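Local coordinates for acetone carboxylase alpha subunit (Xanthobacter autotrophicus Py2, PDB 5M45), which forms the alpha chain of a six-chain enzyme assembly, belongs to the hydantoinase B/oxoprolinase family and binds a manganese ion, at residues Cys91-Asn96 with Leu102-Gly107; Val112-Ala117 with Asp153-Val158; Ala117-Met122 with Ile167-Gly172; Asn125-Asn130 with Asp137-Asn142. One frame throughout, in Å; residues are numbered along the deposited sequence.

Interaction 1: Cys91-Asn96 with Leu102-Gly107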
# COMPACT_ATOMS: atom_id res chain seq x y z
N CYS A 91 -5.75 6.35 -22.87
CA CYS A 91 -6.14 5.42 -23.97
C CYS A 91 -7.45 4.72 -23.60
O CYS A 91 -7.65 4.36 -22.44
CB CYS A 91 -5.03 4.41 -24.20
SG CYS A 91 -5.30 3.14 -25.46
N PHE A 92 -8.32 4.52 -24.59
CA PHE A 92 -9.54 3.71 -24.46
C PHE A 92 -9.60 2.61 -25.52
O PHE A 92 -9.29 2.86 -26.71
CB PHE A 92 -10.80 4.57 -24.56
CG PHE A 92 -10.96 5.54 -23.41
CD1 PHE A 92 -11.48 5.11 -22.18
CD2 PHE A 92 -10.55 6.86 -23.52
CE1 PHE A 92 -11.60 5.98 -21.11
CE2 PHE A 92 -10.69 7.74 -22.45
CZ PHE A 92 -11.20 7.31 -21.25
N THR A 93 -9.96 1.41 -25.09
CA THR A 93 -9.87 0.23 -25.91
C THR A 93 -11.15 -0.65 -25.76
O THR A 93 -11.70 -0.83 -24.64
CB THR A 93 -8.59 -0.56 -25.56
OG1 THR A 93 -7.43 0.30 -25.67
CG2 THR A 93 -8.43 -1.76 -26.51
N LEU A 94 -11.62 -1.19 -26.90
CA LEU A 94 -12.82 -2.05 -26.95
C LEU A 94 -12.38 -3.53 -27.10
O LEU A 94 -11.56 -3.83 -27.97
CB LEU A 94 -13.74 -1.62 -28.09
CG LEU A 94 -15.00 -2.47 -28.38
CD1 LEU A 94 -15.94 -2.55 -27.18
CD2 LEU A 94 -15.70 -1.90 -29.60
N TYR A 95 -12.89 -4.41 -26.23
CA TYR A 95 -12.53 -5.84 -26.21
C TYR A 95 -13.73 -6.76 -26.50
O TYR A 95 -14.88 -6.42 -26.17
CB TYR A 95 -11.92 -6.25 -24.84
CG TYR A 95 -10.66 -5.49 -24.49
CD1 TYR A 95 -10.73 -4.25 -23.85
CD2 TYR A 95 -9.40 -6.00 -24.79
CE1 TYR A 95 -9.57 -3.53 -23.54
CE2 TYR A 95 -8.25 -5.28 -24.49
CZ TYR A 95 -8.36 -4.04 -23.84
OH TYR A 95 -7.23 -3.27 -23.56
N ASN A 96 -13.46 -7.92 -27.11
CA ASN A 96 -14.44 -9.01 -27.19
C ASN A 96 -14.52 -9.76 -25.82
O ASN A 96 -13.78 -9.46 -24.91
CB ASN A 96 -14.17 -9.92 -28.42
CG ASN A 96 -12.93 -10.78 -28.29
OD1 ASN A 96 -12.47 -11.14 -27.20
ND2 ASN A 96 -12.38 -11.17 -29.46
N LEU A 102 -10.37 -5.36 -30.19
CA LEU A 102 -10.86 -5.18 -31.56
C LEU A 102 -10.40 -3.85 -32.18
O LEU A 102 -10.08 -3.80 -33.35
CB LEU A 102 -12.40 -5.03 -31.58
CG LEU A 102 -13.57 -5.86 -31.25
CD1 LEU A 102 -13.67 -6.29 -29.82
CD2 LEU A 102 -14.80 -5.02 -31.63
N LEU A 103 -10.52 -2.76 -31.42
CA LEU A 103 -10.20 -1.38 -31.86
C LEU A 103 -9.72 -0.56 -30.65
O LEU A 103 -10.10 -0.83 -29.48
CB LEU A 103 -11.46 -0.69 -32.42
CG LEU A 103 -12.00 -1.27 -33.74
CD1 LEU A 103 -13.36 -0.76 -34.11
CD2 LEU A 103 -11.07 -0.98 -34.90
N THR A 104 -8.97 0.51 -30.93
CA THR A 104 -8.44 1.38 -29.87
C THR A 104 -8.30 2.82 -30.33
O THR A 104 -8.09 3.08 -31.50
CB THR A 104 -7.08 0.81 -29.34
OG1 THR A 104 -6.61 1.54 -28.23
CG2 THR A 104 -6.04 0.81 -30.42
N SER A 105 -8.38 3.76 -29.39
CA SER A 105 -7.85 5.13 -29.63
C SER A 105 -6.32 5.05 -29.79
O SER A 105 -5.73 4.02 -29.49
CB SER A 105 -8.18 6.07 -28.45
OG SER A 105 -7.42 5.76 -27.28
N THR A 106 -5.69 6.15 -30.20
CA THR A 106 -4.24 6.31 -30.11
C THR A 106 -3.89 6.73 -28.66
O THR A 106 -4.72 6.59 -27.77
CB THR A 106 -3.66 7.25 -31.21
OG1 THR A 106 -4.15 8.59 -31.05
CG2 THR A 106 -4.05 6.78 -32.60
N GLY A 107 -2.68 7.24 -28.43
CA GLY A 107 -2.21 7.60 -27.09
C GLY A 107 -1.31 6.49 -26.51
O GLY A 107 -0.48 5.95 -27.23
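F92, T93 and L94 pair with S105, T104 and L103 through backbone and hydroxyl bonds. L94 gives its N to L103 O (3.0 Å) and takes L102 N on its own O (2.9 Å), while F92 O receives S105 N. At S105 a side chain takes over from the backbone: S105 OG, set between the backbone N and carbonyl carbon (chi1 71°), stands in for a main-chain carbonyl and accepts F92 N at 3.1 Å, almost straight at 171°. The same OG donates to T106 O, so two bonds fix its rotation. S105 O is taken by T104 OG1, which lies in the carbonyl plane on a lone pair.

The segments form the antiparallel hairpin of strands 90-95 and 101-104, residues 91-95 and 102-104 running at 171° to each other; 101-104 is the outermost strand of its sheet within this chain. T93 and T104 are a non-hydrogen-bonded pair, L94 and L103 a hydrogen-bonded one. The two threonines lie side by side, and T93 OG1 donates to T104 OG1 (3.0 Å), completing a short relay from one hydroxyl to the next and on to S105 O. V112 of helix 111-124 covers this face.

Apolar contacts gather on the leucines. L94 CD2 meets L102 CD2 at 3.8 Å; the other branch of L102, CD1, comes close to the Y95-N96 main chain, in a strained and doubtful side-chain placement. Y260 and F263 of helix 257-282 close over L94 and L102, respectively. C91 SG lies 3.5 Å from T104 OG1, beside the hydroxyl relay. T104 O bonds an aromatic side chain on the chain of another protein.

Interaction 2: Val112-Ala117 with Asp153-Val158. With MN (manganese (II) ion), chain M; AE4 (3,6,9,12,15-pentaoxaheptadecan-1-ol), chain P.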
# COMPACT_ATOMS: atom_id res chain seq x y z
N VAL A 112 -3.37 -1.47 -24.47
CA VAL A 112 -4.21 -2.41 -25.24
C VAL A 112 -3.91 -3.83 -24.70
O VAL A 112 -4.83 -4.56 -24.31
CB VAL A 112 -3.98 -2.30 -26.77
CG1 VAL A 112 -4.64 -3.44 -27.51
CG2 VAL A 112 -4.46 -0.95 -27.31
N GLY A 113 -2.61 -4.17 -24.62
CA GLY A 113 -2.17 -5.46 -24.09
C GLY A 113 -2.32 -5.63 -22.60
O GLY A 113 -2.78 -6.68 -22.15
N THR A 114 -1.93 -4.62 -21.79
CA THR A 114 -2.01 -4.76 -20.30
C THR A 114 -3.46 -4.92 -19.80
O THR A 114 -3.73 -5.78 -18.96
CB THR A 114 -1.35 -3.61 -19.54
OG1 THR A 114 -2.09 -2.40 -19.77
CG2 THR A 114 0.07 -3.40 -19.98
N MET A 115 -4.39 -4.16 -20.34
CA MET A 115 -5.82 -4.22 -19.87
C MET A 115 -6.48 -5.54 -20.34
O MET A 115 -7.27 -6.14 -19.59
CB MET A 115 -6.62 -3.00 -20.33
CG MET A 115 -6.21 -1.70 -19.63
SD MET A 115 -7.19 -0.21 -20.03
CE MET A 115 -6.89 0.02 -21.76
N GLY A 116 -6.12 -6.01 -21.54
CA GLY A 116 -6.59 -7.33 -21.98
C GLY A 116 -6.06 -8.48 -21.11
O GLY A 116 -6.80 -9.44 -20.79
N ALA A 117 -4.78 -8.39 -20.73
CA ALA A 117 -4.19 -9.38 -19.84
C ALA A 117 -4.84 -9.35 -18.43
O ALA A 117 -4.95 -10.39 -17.81
CB ALA A 117 -2.68 -9.21 -19.77
N ASP A 153 -0.01 3.75 -13.96
CA ASP A 153 -0.97 3.58 -15.02
C ASP A 153 -2.21 2.84 -14.48
O ASP A 153 -2.19 1.60 -14.32
CB ASP A 153 -0.36 2.87 -16.22
CG ASP A 153 0.67 3.72 -16.92
OD1 ASP A 153 0.64 4.97 -16.77
OD2 ASP A 153 1.55 3.17 -17.64
N ILE A 154 -3.25 3.59 -14.18
CA ILE A 154 -4.44 3.02 -13.57
C ILE A 154 -5.49 2.66 -14.64
O ILE A 154 -5.83 3.51 -15.51
CB ILE A 154 -5.10 4.02 -12.58
CG1 ILE A 154 -4.07 4.59 -11.57
CG2 ILE A 154 -6.29 3.38 -11.89
CD1 ILE A 154 -3.49 3.56 -10.63
N HIS A 155 -5.99 1.42 -14.56
CA HIS A 155 -7.06 0.93 -15.44
C HIS A 155 -8.45 0.97 -14.76
O HIS A 155 -8.56 0.58 -13.59
CB HIS A 155 -6.86 -0.54 -15.87
CG HIS A 155 -5.47 -0.90 -16.27
ND1 HIS A 155 -4.98 -2.19 -16.16
CD2 HIS A 155 -4.46 -0.17 -16.81
CE1 HIS A 155 -3.73 -2.23 -16.61
NE2 HIS A 155 -3.39 -1.01 -17.00
N THR A 156 -9.47 1.40 -15.52
CA THR A 156 -10.89 1.21 -15.18
C THR A 156 -11.46 0.30 -16.29
O THR A 156 -11.28 0.57 -17.48
CB THR A 156 -11.66 2.53 -15.12
OG1 THR A 156 -11.15 3.36 -14.07
CG2 THR A 156 -13.17 2.29 -14.86
N ILE A 157 -12.06 -0.82 -15.89
CA ILE A 157 -12.59 -1.86 -16.80
C ILE A 157 -14.11 -2.11 -16.49
O ILE A 157 -14.49 -2.36 -15.35
CB ILE A 157 -11.76 -3.15 -16.66
CG1 ILE A 157 -10.29 -2.94 -17.10
CG2 ILE A 157 -12.36 -4.27 -17.51
CD1 ILE A 157 -9.35 -4.02 -16.53
N VAL A 158 -14.96 -2.02 -17.53
CA VAL A 158 -16.42 -2.16 -17.40
C VAL A 158 -16.88 -3.26 -18.40
O VAL A 158 -16.58 -3.17 -19.60
CB VAL A 158 -17.12 -0.83 -17.73
CG1 VAL A 158 -18.62 -1.00 -17.75
CG2 VAL A 158 -16.69 0.25 -16.73
MN MN M . 2.59 5.55 -17.01
C2 AE4 P . 2.62 -21.56 -30.18
C3 AE4 P . 1.37 -21.62 -29.30
O4 AE4 P . 0.33 -20.84 -29.90
C5 AE4 P . -1.00 -21.14 -29.46
C6 AE4 P . -1.90 -19.89 -29.57
O7 AE4 P . -2.24 -19.35 -28.28
C8 AE4 P . -1.14 -18.70 -27.63
C9 AE4 P . -1.57 -18.24 -26.25
C11 AE4 P . -0.98 -15.91 -26.10
O10 AE4 P . -2.00 -16.88 -26.34
C12 AE4 P . -1.07 -14.83 -27.16
O13 AE4 P . -2.02 -13.83 -26.78
C14 AE4 P . -1.74 -12.57 -27.38
C15 AE4 P . -2.88 -11.60 -27.10
O16 AE4 P . -2.81 -11.20 -25.74
C17 AE4 P . -2.17 -9.95 -25.51
C18 AE4 P . -2.35 -9.60 -24.04
O19 AE4 P . -3.76 -9.56 -23.72
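M115 sets its CG over the imidazole of H155. The carbon stands 3.6 Å from the ring centroid and only 12° off the normal, a CH-pi contact over the centre of one face. CG is anti to the carbonyl carbon of M115 (chi1 -69°), and the bend at chi3 then carries SD off the middle of the ring, to an oblique position 4.6 Å from the centroid. Across the ring's far end T114 comes in at about a right angle, its OG1 3.4 Å from H155 NE2; the firmer partner of that hydroxyl is H111 ND1.

Segment 112-117 of helix 111-124 crosses segment 153-158 at -55°, axes 9.9 Å apart at closest, so one helix face rests on the antiparallel sheet with M115 and H155 packed between them. I157, also pointing toward the helix, brings CD1 to M115 O at 4.3 Å.

Strand and helix each carry a site. D153 OD1 binds the manganese ion at 2.0 Å, with H150 and H175 as further ligands. H111 reaches D153 OD2 through a weak hydrogen bond besides holding T114, which makes it a second-shell link between helix and metal. On another side of the helix, 3,6,9,12,15-pentaoxaheptadecan-1-ol ends at the backbone: its O19 makes a weak hydrogen bond of 3.4 Å to G113 O, its stronger partner is K120 NZ, and side-chain-free G116 lets it come close.

Interaction 3: Ala117-Met122 with Ile167-Gly172. With AE4 (3,6,9,12,15-pentaoxaheptadecan-1-ol), chain P.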
# COMPACT_ATOMS: atom_id res chain seq x y z
N ALA A 117 -4.78 -8.39 -20.73
CA ALA A 117 -4.19 -9.38 -19.84
C ALA A 117 -4.84 -9.35 -18.43
O ALA A 117 -4.95 -10.39 -17.81
CB ALA A 117 -2.68 -9.21 -19.77
N ALA A 118 -5.27 -8.19 -17.96
CA ALA A 118 -6.01 -8.09 -16.70
C ALA A 118 -7.40 -8.77 -16.81
O ALA A 118 -7.81 -9.49 -15.90
CB ALA A 118 -6.16 -6.66 -16.23
N ILE A 119 -8.09 -8.53 -17.92
CA ILE A 119 -9.36 -9.22 -18.18
C ILE A 119 -9.13 -10.76 -18.21
O ILE A 119 -9.88 -11.51 -17.58
CB ILE A 119 -9.99 -8.74 -19.50
CG1 ILE A 119 -10.51 -7.31 -19.37
CG2 ILE A 119 -11.16 -9.65 -19.92
CD1 ILE A 119 -10.69 -6.56 -20.69
N LYS A 120 -8.06 -11.20 -18.88
CA LYS A 120 -7.78 -12.63 -18.96
C LYS A 120 -7.43 -13.25 -17.57
O LYS A 120 -7.78 -14.41 -17.30
CB LYS A 120 -6.69 -12.92 -20.01
CG LYS A 120 -7.15 -12.62 -21.43
CD LYS A 120 -6.01 -12.47 -22.43
CE LYS A 120 -6.50 -11.85 -23.73
NZ LYS A 120 -5.45 -11.70 -24.75
N TYR A 121 -6.78 -12.48 -16.70
CA TYR A 121 -6.56 -12.92 -15.32
C TYR A 121 -7.91 -13.18 -14.58
O TYR A 121 -8.07 -14.18 -13.87
CB TYR A 121 -5.70 -11.91 -14.53
CG TYR A 121 -5.31 -12.37 -13.13
CD1 TYR A 121 -4.18 -13.16 -12.93
CD2 TYR A 121 -6.07 -12.03 -12.02
CE1 TYR A 121 -3.82 -13.59 -11.66
CE2 TYR A 121 -5.71 -12.45 -10.73
CZ TYR A 121 -4.59 -13.23 -10.55
OH TYR A 121 -4.22 -13.66 -9.32
N MET A 122 -8.86 -12.26 -14.73
CA MET A 122 -10.22 -12.45 -14.19
C MET A 122 -10.90 -13.69 -14.75
O MET A 122 -11.55 -14.46 -14.01
CB MET A 122 -11.11 -11.19 -14.39
CG MET A 122 -10.61 -9.94 -13.63
SD MET A 122 -11.76 -8.55 -13.56
CE MET A 122 -11.52 -7.75 -15.13
N ILE A 167 -21.14 -9.48 -23.81
CA ILE A 167 -20.70 -9.46 -25.19
C ILE A 167 -19.35 -8.75 -25.40
O ILE A 167 -18.85 -8.73 -26.54
CB ILE A 167 -21.77 -8.85 -26.14
CG1 ILE A 167 -22.11 -7.41 -25.77
CG2 ILE A 167 -23.06 -9.68 -26.11
CD1 ILE A 167 -22.64 -6.58 -26.94
N GLY A 168 -18.73 -8.25 -24.34
CA GLY A 168 -17.46 -7.52 -24.47
C GLY A 168 -17.07 -6.79 -23.20
O GLY A 168 -17.70 -6.96 -22.14
N TRP A 169 -15.99 -6.02 -23.30
CA TRP A 169 -15.52 -5.17 -22.21
C TRP A 169 -14.97 -3.87 -22.80
O TRP A 169 -14.56 -3.85 -23.97
CB TRP A 169 -14.36 -5.85 -21.46
CG TRP A 169 -14.51 -7.29 -21.00
CD1 TRP A 169 -14.47 -8.42 -21.77
CD2 TRP A 169 -14.71 -7.75 -19.65
NE1 TRP A 169 -14.62 -9.54 -21.00
CE2 TRP A 169 -14.76 -9.17 -19.69
CE3 TRP A 169 -14.83 -7.11 -18.41
CZ2 TRP A 169 -14.92 -9.94 -18.54
CZ3 TRP A 169 -14.99 -7.90 -17.26
CH2 TRP A 169 -15.03 -9.29 -17.34
N VAL A 170 -14.90 -2.80 -21.99
CA VAL A 170 -14.18 -1.59 -22.38
C VAL A 170 -13.18 -1.22 -21.27
O VAL A 170 -13.51 -1.25 -20.07
CB VAL A 170 -15.11 -0.40 -22.72
CG1 VAL A 170 -16.09 -0.12 -21.61
CG2 VAL A 170 -14.31 0.87 -23.02
N GLY A 171 -11.96 -0.91 -21.68
CA GLY A 171 -10.91 -0.47 -20.74
C GLY A 171 -10.48 0.95 -21.01
O GLY A 171 -10.36 1.35 -22.18
N GLY A 172 -10.25 1.71 -19.94
CA GLY A 172 -9.67 3.06 -20.02
C GLY A 172 -8.52 3.23 -19.04
O GLY A 172 -8.60 2.79 -17.88
C2 AE4 P . 2.62 -21.56 -30.18
C3 AE4 P . 1.37 -21.62 -29.30
O4 AE4 P . 0.33 -20.84 -29.90
C5 AE4 P . -1.00 -21.14 -29.46
C6 AE4 P . -1.90 -19.89 -29.57
O7 AE4 P . -2.24 -19.35 -28.28
C8 AE4 P . -1.14 -18.70 -27.63
C9 AE4 P . -1.57 -18.24 -26.25
C11 AE4 P . -0.98 -15.91 -26.10
O10 AE4 P . -2.00 -16.88 -26.34
C12 AE4 P . -1.07 -14.83 -27.16
O13 AE4 P . -2.02 -13.83 -26.78
C14 AE4 P . -1.74 -12.57 -27.38
C15 AE4 P . -2.88 -11.60 -27.10
O16 AE4 P . -2.81 -11.20 -25.74
C17 AE4 P . -2.17 -9.95 -25.51
C18 AE4 P . -2.35 -9.60 -24.04
O19 AE4 P . -3.76 -9.56 -23.72
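W169 and I119 share most of the buried surface, with M122 adding a smaller part. I119 CG2 sits above one face of the W169 indole, 3.7 Å from the centroid of the five-membered ring and 17° off its normal, a CH-pi contact. The methyl lies nearest NE1 and CE2 (both 3.6 Å), displaced toward the rim. CG2 is anti to the backbone N of I119, whereas CG1 starts beside that N and runs on (chi2 159°), so that CD1 reaches the root of the tryptophan, 3.8 Å from W169 CB. The two side chains run antiparallel alongside each other, and both branches of the isoleucine are used.

M122, one turn further along the helix, crosses the indole obliquely. Its chain bends at chi3 (-82°) and brings the terminal methyl CE within 4.1 Å of W169 CZ3, on the six-membered ring. The indole is kept from turning by its N-H, since W169 NE1 bonds A97 O; I157 and P159 of the neighbouring strand also touch it.

Next to I119, K120 goes another way: its extended chain leads NZ to the end of 3,6,9,12,15-pentaoxaheptadecan-1-ol, hydrogen-bonded to O19 at 2.9 Å, and a salt bridge to D100 adds a second hold on the ammonium group. Y121 OH bonds H218 and R222 of the second subunit. On the strand, I167 and G168 both face I160 in a classic beta bulge, just before the tryptophan. I119 and M122, one turn apart, thus seat helix 111-124 on one face of the antiparallel sheet, at W169 of strand 165-175.

Interaction 4: Asn125-Asn130 with Asp137-Asn142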
# COMPACT_ATOMS: atom_id res chain seq x y z
N ASN A 125 -9.07 -16.90 -13.29
CA ASN A 125 -9.17 -17.08 -11.84
C ASN A 125 -10.63 -17.07 -11.29
O ASN A 125 -10.85 -16.98 -10.07
CB ASN A 125 -8.31 -16.04 -11.15
CG ASN A 125 -6.83 -16.33 -11.33
OD1 ASN A 125 -6.24 -17.06 -10.51
ND2 ASN A 125 -6.24 -15.84 -12.41
N ASN A 126 -11.60 -17.20 -12.19
CA ASN A 126 -13.00 -17.43 -11.82
C ASN A 126 -13.62 -16.26 -11.03
O ASN A 126 -14.41 -16.46 -10.07
CB ASN A 126 -13.18 -18.77 -11.11
CG ASN A 126 -14.62 -19.29 -11.17
OD1 ASN A 126 -15.46 -18.76 -11.87
ND2 ASN A 126 -14.87 -20.38 -10.46
N TRP A 127 -13.31 -15.05 -11.48
CA TRP A 127 -14.04 -13.86 -11.07
C TRP A 127 -15.55 -14.01 -11.34
O TRP A 127 -16.35 -13.39 -10.64
CB TRP A 127 -13.52 -12.62 -11.80
CG TRP A 127 -12.66 -11.67 -11.01
CD1 TRP A 127 -12.88 -10.32 -10.88
CD2 TRP A 127 -11.45 -11.93 -10.29
NE1 TRP A 127 -11.91 -9.74 -10.11
CE2 TRP A 127 -11.00 -10.69 -9.75
CE3 TRP A 127 -10.70 -13.07 -10.04
CZ2 TRP A 127 -9.84 -10.57 -8.98
CZ3 TRP A 127 -9.52 -12.96 -9.27
CH2 TRP A 127 -9.12 -11.70 -8.74
N GLU A 128 -15.92 -14.80 -12.36
CA GLU A 128 -17.35 -15.02 -12.67
C GLU A 128 -18.12 -15.60 -11.46
O GLU A 128 -19.24 -15.16 -11.21
CB GLU A 128 -17.49 -15.94 -13.91
CG GLU A 128 -18.91 -16.27 -14.34
CD GLU A 128 -18.99 -16.91 -15.73
OE1 GLU A 128 -17.92 -16.95 -16.42
OE2 GLU A 128 -20.11 -17.37 -16.13
N ALA A 129 -17.53 -16.54 -10.73
CA ALA A 129 -18.20 -17.12 -9.56
C ALA A 129 -18.04 -16.25 -8.30
O ALA A 129 -18.93 -16.27 -7.47
CB ALA A 129 -17.70 -18.54 -9.29
N ASN A 130 -16.92 -15.53 -8.14
CA ASN A 130 -16.70 -14.63 -6.99
C ASN A 130 -15.55 -13.66 -7.39
O ASN A 130 -14.45 -14.15 -7.72
CB ASN A 130 -16.33 -15.46 -5.77
CG ASN A 130 -15.94 -14.64 -4.54
OD1 ASN A 130 -15.67 -13.47 -4.59
ND2 ASN A 130 -15.91 -15.30 -3.40
N ASP A 137 -21.25 -3.07 -13.20
CA ASP A 137 -20.09 -3.12 -12.31
C ASP A 137 -18.96 -2.21 -12.84
O ASP A 137 -18.90 -1.92 -14.03
CB ASP A 137 -19.58 -4.56 -12.16
CG ASP A 137 -20.41 -5.38 -11.18
OD1 ASP A 137 -21.31 -4.85 -10.49
OD2 ASP A 137 -20.12 -6.59 -11.08
N ILE A 138 -18.11 -1.76 -11.93
CA ILE A 138 -16.86 -1.05 -12.26
C ILE A 138 -15.67 -1.74 -11.58
O ILE A 138 -15.66 -1.91 -10.35
CB ILE A 138 -16.92 0.43 -11.77
CG1 ILE A 138 -18.11 1.15 -12.39
CG2 ILE A 138 -15.64 1.18 -12.17
CD1 ILE A 138 -18.35 2.57 -11.79
N PHE A 139 -14.67 -2.13 -12.39
CA PHE A 139 -13.42 -2.71 -11.91
C PHE A 139 -12.27 -1.70 -12.04
O PHE A 139 -12.24 -0.90 -12.96
CB PHE A 139 -13.09 -4.05 -12.65
CG PHE A 139 -14.09 -5.16 -12.37
CD1 PHE A 139 -13.92 -6.01 -11.28
CD2 PHE A 139 -15.19 -5.35 -13.19
CE1 PHE A 139 -14.84 -7.03 -11.01
CE2 PHE A 139 -16.13 -6.35 -12.93
CZ PHE A 139 -15.96 -7.20 -11.84
N CYS A 140 -11.33 -1.73 -11.09
CA CYS A 140 -10.11 -0.95 -11.18
C CYS A 140 -8.91 -1.87 -11.00
O CYS A 140 -8.96 -2.81 -10.22
CB CYS A 140 -10.14 0.19 -10.15
SG CYS A 140 -8.73 1.33 -10.20
N ASN A 141 -7.83 -1.58 -11.70
CA ASN A 141 -6.62 -2.42 -11.66
C ASN A 141 -5.36 -1.66 -12.04
O ASN A 141 -5.41 -0.78 -12.91
CB ASN A 141 -6.81 -3.60 -12.65
CG ASN A 141 -5.60 -4.49 -12.76
OD1 ASN A 141 -5.31 -5.28 -11.85
ND2 ASN A 141 -4.85 -4.33 -13.83
N ASN A 142 -4.25 -1.98 -11.38
CA ASN A 142 -2.92 -1.53 -11.82
C ASN A 142 -1.77 -2.51 -11.55
O ASN A 142 -0.59 -2.11 -11.63
CB ASN A 142 -2.59 -0.14 -11.24
CG ASN A 142 -2.26 -0.20 -9.76
OD1 ASN A 142 -2.45 -1.24 -9.14
ND2 ASN A 142 -1.73 0.90 -9.20
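W127, in the Asx-motif turn that follows helix 111-124, meets F139 of strand 138-141, so that the two ends of the connection from helix to sheet come together. N126 OD1 shapes the turn by accepting A129 N at 3.2 Å; the donor stands well above the amide's carbonyl plane, 57° out of it. Across the contact F139 CE1 approaches the rim of the indole in its plane, 3.8 Å from W127 CD1 and slightly farther from NE1. The rings lie oblique to one another, planes at 50° and centroids 5.8 Å apart, in neither a stack nor a T-shaped pair. The tryptophan's chi1 of -105° falls away from the staggered values, and this turn of the side chain goes with an indole N-H that bonds C203 O. M122 of the helix touches both aromatic residues, and H218 of the second subunit meets W127 edge-to-face. N130 bonds L212 and R214 of that subunit, so the turn also lies at the subunit interface. Between W127 and F139 themselves the chemistry is purely apolar and the area small, which suggests that the indole's setting probably owes more to its N-H bond and its other neighbours.

Following the chain, interaction 1 closes first, a hairpin between neighbouring strands 90-95 and 101-104. Helix 111-124 comes next, and two contacts lay it on the same seven-stranded antiparallel sheet: its first half on strand 153-162 in interaction 2, its second half on strand 165-175 in interaction 3. These two loops cross, their segments alternating along the chain and sharing A117. Interaction 4 closes a short loop that falls within both, joining the turn after the helix to strand 138-141. The strands are adjacent in the order 101-104, 90-95, 165-175, 153-162, 138-141. Backbone bonds from Y95 to W169, T156 to G172 and I157 to F139 therefore tie all four contacts together.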